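Local atomic coordinates of CBS domain protein (Shewanella oneidensis, PDB entry 3LHH), a protein that binds adenosine monophosphate through a pair of CBS domains, one part of a longer membrane protein of the CorC/HlyC-associated type. Residues A[67-80]-A[90-102]. Sequence-based numbering, arbitrary orientation. Where two conformers were deposited one is given.
With AMP (adenosine monophosphate), chain B.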
loop_
_atom_site.group_PDB
_atom_site.type_symbol
_atom_site.label_atom_id
_atom_site.label_comp_id
_atom_site.label_asym_id
_atom_site.label_seq_id
_atom_site.Cartn_x
_atom_site.Cartn_y
_atom_site.Cartn_z
ATOM N N LEU A 67 8.012 6.997 -11.850
ATOM C CA LEU A 67 7.489 8.346 -11.953
ATOM C C LEU A 67 6.225 8.381 -12.817
ATOM O O LEU A 67 5.224 8.981 -12.436
ATOM C CB LEU A 67 8.551 9.276 -12.527
ATOM C CG LEU A 67 9.316 10.206 -11.585
ATOM C CD1 LEU A 67 9.165 9.830 -10.130
ATOM C CD2 LEU A 67 10.779 10.276 -11.977
ATOM N N ARG A 68 6.261 7.726 -13.973
ATOM C CA ARG A 68 5.102 7.743 -14.864
ATOM C C ARG A 68 3.917 6.997 -14.261
ATOM O O ARG A 68 2.765 7.418 -14.401
ATOM C CB ARG A 68 5.456 7.167 -16.239
ATOM C CG ARG A 68 6.327 8.082 -17.095
ATOM C CD ARG A 68 6.659 7.455 -18.465
ATOM N NE ARG A 68 8.101 7.483 -18.685
ATOM C CZ ARG A 68 8.886 6.410 -18.756
ATOM N NH1 ARG A 68 10.190 6.570 -18.938
ATOM N NH2 ARG A 68 8.373 5.185 -18.661
ATOM N N THR A 69 4.193 5.876 -13.607
ATOM C CA THR A 69 3.153 5.155 -12.882
ATOM C C THR A 69 2.498 6.087 -11.865
ATOM O O THR A 69 1.276 6.133 -11.714
ATOM C CB THR A 69 3.726 3.932 -12.119
ATOM O OG1 THR A 69 4.343 3.022 -13.043
ATOM C CG2 THR A 69 2.604 3.210 -11.368
ATOM N N VAL A 70 3.311 6.857 -11.165
ATOM C CA VAL A 70 2.749 7.734 -10.137
ATOM C C VAL A 70 1.921 8.872 -10.758
ATOM O O VAL A 70 0.819 9.196 -10.296
ATOM C CB VAL A 70 3.855 8.287 -9.222
ATOM C CG1 VAL A 70 3.320 9.417 -8.373
ATOM C CG2 VAL A 70 4.416 7.140 -8.328
HETATM N N MSE A 71 2.450 9.457 -11.821
HETATM C CA MSE A 71 1.804 10.569 -12.523
HETATM C C MSE A 71 0.481 10.182 -13.149
HETATM O O MSE A 71 -0.357 11.030 -13.426
HETATM C CB MSE A 71 2.713 11.110 -13.622
HETATM C CG MSE A 71 3.781 12.044 -13.115
HETATM SE SE MSE A 71 3.012 13.338 -11.876
HETATM C CE MSE A 71 1.670 14.157 -13.021
ATOM N N GLN A 72 0.297 8.893 -13.395
ATOM C CA GLN A 72 -0.920 8.427 -14.064
ATOM C C GLN A 72 -1.945 7.856 -13.092
ATOM O O GLN A 72 -2.890 7.156 -13.486
ATOM C CB GLN A 72 -0.573 7.421 -15.167
ATOM C CG GLN A 72 0.229 8.079 -16.306
ATOM C CD GLN A 72 0.592 7.124 -17.427
ATOM O OE1 GLN A 72 1.760 6.798 -17.613
ATOM N NE2 GLN A 72 -0.407 6.684 -18.193
ATOM N N SER A 73 -1.762 8.184 -11.822
ATOM C CA SER A 73 -2.640 7.707 -10.762
ATOM C C SER A 73 -2.943 8.840 -9.772
ATOM O O SER A 73 -2.107 9.723 -9.572
ATOM C CB SER A 73 -1.964 6.538 -10.038
ATOM O OG SER A 73 -2.693 6.192 -8.882
ATOM N N PRO A 74 -4.145 8.825 -9.161
ATOM C CA PRO A 74 -4.492 9.789 -8.102
ATOM C C PRO A 74 -3.981 9.378 -6.700
ATOM O O PRO A 74 -3.977 10.214 -5.802
ATOM C CB PRO A 74 -6.029 9.766 -8.086
ATOM C CG PRO A 74 -6.437 8.515 -8.878
ATOM C CD PRO A 74 -5.182 7.794 -9.313
ATOM N N HIS A 75 -3.579 8.125 -6.506
ATOM C CA HIS A 75 -3.255 7.627 -5.149
ATOM C C HIS A 75 -2.141 8.358 -4.409
ATOM O O HIS A 75 -1.142 8.723 -4.999
ATOM C CB HIS A 75 -2.940 6.134 -5.174
ATOM C CG HIS A 75 -4.021 5.319 -5.806
ATOM N ND1 HIS A 75 -5.352 5.474 -5.471
ATOM C CD2 HIS A 75 -3.975 4.352 -6.753
ATOM C CE1 HIS A 75 -6.077 4.629 -6.184
ATOM N NE2 HIS A 75 -5.267 3.936 -6.967
ATOM N N SER A 76 -2.312 8.545 -3.101
ATOM C CA SER A 76 -1.300 9.216 -2.291
ATOM C C SER A 76 -0.128 8.322 -1.922
ATOM O O SER A 76 0.979 8.806 -1.686
ATOM C CB SER A 76 -1.923 9.760 -0.979
ATOM O OG SER A 76 -2.974 10.653 -1.265
ATOM N N ARG A 77 -0.378 7.023 -1.812
ATOM C CA ARG A 77 0.667 6.094 -1.397
ATOM C C ARG A 77 0.716 4.861 -2.302
ATOM O O ARG A 77 -0.306 4.381 -2.767
ATOM C CB ARG A 77 0.480 5.674 0.073
ATOM C CG ARG A 77 0.180 6.833 1.028
ATOM C CD ARG A 77 0.386 6.458 2.500
ATOM N NE ARG A 77 1.783 6.612 2.897
ATOM C CZ ARG A 77 2.380 7.788 3.083
ATOM N NH1 ARG A 77 1.705 8.921 2.912
ATOM N NH2 ARG A 77 3.658 7.831 3.430
ATOM N N PHE A 78 1.922 4.357 -2.543
ATOM C CA PHE A 78 2.102 3.199 -3.420
ATOM C C PHE A 78 2.938 2.132 -2.749
ATOM O O PHE A 78 4.037 2.418 -2.289
ATOM C CB PHE A 78 2.796 3.629 -4.708
ATOM C CG PHE A 78 1.977 4.578 -5.537
ATOM C CD1 PHE A 78 1.152 4.099 -6.533
ATOM C CD2 PHE A 78 2.014 5.946 -5.303
ATOM C CE1 PHE A 78 0.384 4.982 -7.323
ATOM C CE2 PHE A 78 1.244 6.827 -6.074
ATOM C CZ PHE A 78 0.431 6.337 -7.079
ATOM N N PRO A 79 2.420 0.891 -2.708
ATOM C CA PRO A 79 3.235 -0.263 -2.341
ATOM C C PRO A 79 4.401 -0.357 -3.308
ATOM O O PRO A 79 4.248 -0.047 -4.493
ATOM C CB PRO A 79 2.286 -1.448 -2.553
ATOM C CG PRO A 79 0.870 -0.813 -2.600
ATOM C CD PRO A 79 1.090 0.508 -3.212
ATOM N N VAL A 80 5.553 -0.774 -2.802
ATOM C CA VAL A 80 6.766 -0.896 -3.594
ATOM C C VAL A 80 7.297 -2.302 -3.469
ATOM O O VAL A 80 7.497 -2.814 -2.362
ATOM C CB VAL A 80 7.882 0.020 -3.074
ATOM C CG1 VAL A 80 9.145 -0.187 -3.896
ATOM C CG2 VAL A 80 7.440 1.464 -3.107
ATOM N N GLY A 90 7.850 -2.403 0.754
ATOM C CA GLY A 90 7.276 -1.333 1.557
ATOM C C GLY A 90 6.365 -0.405 0.758
ATOM O O GLY A 90 5.686 -0.819 -0.171
ATOM N N ILE A 91 6.379 0.869 1.110
ATOM C CA ILE A 91 5.380 1.807 0.625
ATOM C C ILE A 91 6.035 3.161 0.414
ATOM O O ILE A 91 6.995 3.505 1.100
ATOM C CB ILE A 91 4.243 1.951 1.654
ATOM C CG1 ILE A 91 3.380 0.695 1.688
ATOM C CG2 ILE A 91 3.371 3.149 1.355
ATOM C CD1 ILE A 91 2.525 0.627 2.943
ATOM N N ILE A 92 5.517 3.928 -0.536
ATOM C CA ILE A 92 6.094 5.223 -0.855
ATOM C C ILE A 92 4.980 6.247 -0.889
ATOM O O ILE A 92 3.873 5.964 -1.365
ATOM C CB ILE A 92 6.827 5.172 -2.220
ATOM C CG1 ILE A 92 8.301 5.519 -2.037
ATOM C CG2 ILE A 92 6.206 6.104 -3.234
ATOM C CD1 ILE A 92 9.230 4.453 -2.571
ATOM N N SER A 93 5.277 7.433 -0.365
ATOM C CA SER A 93 4.395 8.579 -0.479
ATOM C C SER A 93 4.621 9.258 -1.825
ATOM O O SER A 93 5.757 9.577 -2.178
ATOM C CB SER A 93 4.691 9.569 0.646
ATOM O OG SER A 93 4.164 10.840 0.334
ATOM N N ALA A 94 3.548 9.481 -2.576
ATOM C CA ALA A 94 3.686 10.109 -3.876
ATOM C C ALA A 94 4.229 11.534 -3.724
ATOM O O ALA A 94 5.099 11.975 -4.484
ATOM C CB ALA A 94 2.352 10.118 -4.594
ATOM N N LYS A 95 3.700 12.248 -2.742
ATOM C CA LYS A 95 4.069 13.638 -2.535
ATOM C C LYS A 95 5.563 13.748 -2.334
ATOM O O LYS A 95 6.200 14.662 -2.838
ATOM C CB LYS A 95 3.336 14.207 -1.318
ATOM C CG LYS A 95 3.788 15.603 -0.926
ATOM C CD LYS A 95 3.023 16.117 0.281
ATOM C CE LYS A 95 3.626 17.424 0.779
ATOM N NZ LYS A 95 2.818 18.032 1.875
ATOM N N GLN A 96 6.132 12.798 -1.605
ATOM C CA GLN A 96 7.549 12.856 -1.311
ATOM C C GLN A 96 8.361 12.592 -2.567
ATOM O O GLN A 96 9.328 13.298 -2.853
ATOM C CB GLN A 96 7.921 11.862 -0.221
ATOM C CG GLN A 96 9.376 11.967 0.195
ATOM C CD GLN A 96 9.786 10.935 1.243
ATOM O OE1 GLN A 96 9.025 10.021 1.576
ATOM N NE2 GLN A 96 11.003 11.078 1.762
ATOM N N LEU A 97 7.949 11.582 -3.324
ATOM C CA LEU A 97 8.681 11.167 -4.505
ATOM C C LEU A 97 8.700 12.343 -5.472
ATOM O O LEU A 97 9.743 12.740 -5.994
ATOM C CB LEU A 97 7.954 9.999 -5.151
ATOM C CG LEU A 97 8.770 8.924 -5.859
ATOM C CD1 LEU A 97 7.926 8.326 -6.936
ATOM C CD2 LEU A 97 10.061 9.476 -6.421
ATOM N N LEU A 98 7.517 12.899 -5.704
ATOM C CA LEU A 98 7.376 13.991 -6.639
ATOM C C LEU A 98 8.045 15.239 -6.102
ATOM O O LEU A 98 8.719 15.948 -6.845
ATOM C CB LEU A 98 5.911 14.287 -6.862
ATOM C CG LEU A 98 5.160 13.094 -7.415
ATOM C CD1 LEU A 98 3.687 13.420 -7.390
ATOM C CD2 LEU A 98 5.654 12.774 -8.830
ATOM N N SER A 99 7.849 15.510 -4.814
ATOM C CA SER A 99 8.506 16.651 -4.183
ATOM C C SER A 99 9.983 16.585 -4.481
ATOM O O SER A 99 10.546 17.527 -5.030
ATOM C CB SER A 99 8.301 16.662 -2.663
ATOM O OG SER A 99 6.978 17.031 -2.326
ATOM N N GLU A 100 10.600 15.464 -4.116
ATOM C CA GLU A 100 12.041 15.294 -4.246
ATOM C C GLU A 100 12.498 15.082 -5.679
ATOM O O GLU A 100 13.694 15.010 -5.947
ATOM C CB GLU A 100 12.499 14.104 -3.425
ATOM C CG GLU A 100 12.438 14.317 -1.934
ATOM C CD GLU A 100 13.197 13.245 -1.193
ATOM O OE1 GLU A 100 13.154 13.232 0.056
ATOM O OE2 GLU A 100 13.839 12.412 -1.868
ATOM N N SER A 101 11.553 14.936 -6.598
ATOM C CA SER A 101 11.907 14.807 -7.999
ATOM C C SER A 101 11.935 16.199 -8.607
ATOM O O SER A 101 12.916 16.606 -9.224
ATOM C CB SER A 101 10.895 13.940 -8.731
ATOM O OG SER A 101 11.446 13.488 -9.944
ATOM N N ILE A 102 10.834 16.921 -8.424
ATOM C CA ILE A 102 10.732 18.317 -8.819
ATOM C C ILE A 102 11.840 19.114 -8.145
ATOM O O ILE A 102 12.319 20.111 -8.681
ATOM C CB ILE A 102 9.358 18.887 -8.418
ATOM C CG1 ILE A 102 8.293 18.414 -9.404
ATOM C CG2 ILE A 102 9.390 20.411 -8.333
ATOM C CD1 ILE A 102 6.890 18.718 -8.954
HETATM P P AMP B . -6.230 7.770 -2.330
HETATM O O1P AMP B . -6.443 7.540 -3.812
HETATM O O2P AMP B . -4.781 7.739 -1.930
HETATM O O3P AMP B . -7.026 8.902 -1.725
HETATM O "O5'" AMP B . -6.963 6.478 -1.726
HETATM C "C5'" AMP B . -8.375 6.321 -1.893
HETATM C "C4'" AMP B . -8.733 4.843 -2.061
HETATM O "O4'" AMP B . -8.131 4.283 -3.239
HETATM C "C3'" AMP B . -8.208 3.974 -0.923
HETATM O "O3'" AMP B . -9.068 3.981 0.233
HETATM C "C2'" AMP B . -8.123 2.615 -1.584
HETATM O "O2'" AMP B . -9.467 2.149 -1.718
HETATM C "C1'" AMP B . -7.651 2.950 -2.986
HETATM N N9 AMP B . -6.164 2.981 -3.120
HETATM C C8 AMP B . -5.325 3.831 -2.494
HETATM N N7 AMP B . -4.035 3.625 -2.849
HETATM C C5 AMP B . -4.037 2.604 -3.726
HETATM C C6 AMP B . -3.005 1.890 -4.507
HETATM N N6 AMP B . -1.687 2.212 -4.408
HETATM N N1 AMP B . -3.426 0.910 -5.328
HETATM C C2 AMP B . -4.734 0.584 -5.442
HETATM N N3 AMP B . -5.722 1.194 -4.758
HETATM C C4 AMP B . -5.434 2.193 -3.900
HETATM O O HOH W 1 1.354 11.382 -1.205
#
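Gly-90 and Val-80 form an antiparallel hydrogen-bonded pair: Val-80 N reaches Gly-90 O at 2.6 Å, from above the carbonyl plane, and Gly-90 N returns a longer bond to Val-80 O. Ile-91 faces the side of Pro-79 and Arg-77, its CG2 4.0 Å from Arg-77 CB; Met-139 and Phe-141 of the second CBS repeat cover Ile-91 and Pro-79. Ile-92 exchanges two backbone bonds with Phe-78 and, on the other face, sets CD1 3.5 Å from Val-80 CG2. The Arg-77 guanidinium lies with one face over Ser-93 CA, offset toward its rim, and NH2 comes 3.4 Å from Ser-93 CB; the bend at chi3 (85°) helps turn the group there. Ser-93 OG weakly caps helix 94-102 through Gln-96 N. Ala-94 N donates almost straight (177°) to Ser-76 O, and its CB meets the Phe-78 ring edge, 3.8 Å from CE2; Val-70 CG2 covers a face of that ring. Leu-97 CD1 touches both Leu-67 CD1 (3.7 Å) and Val-70 CG2. Hairpin 77-81/88-93 and helices 63-71 and 94-102 join strand 57-58 in the beta-alpha-beta-beta-alpha arrangement of a CBS domain, whose loop residues His-75 and Ser-76, with the start of strand 77-80, bind AMP: adenine lies over one face of the His-75 ring.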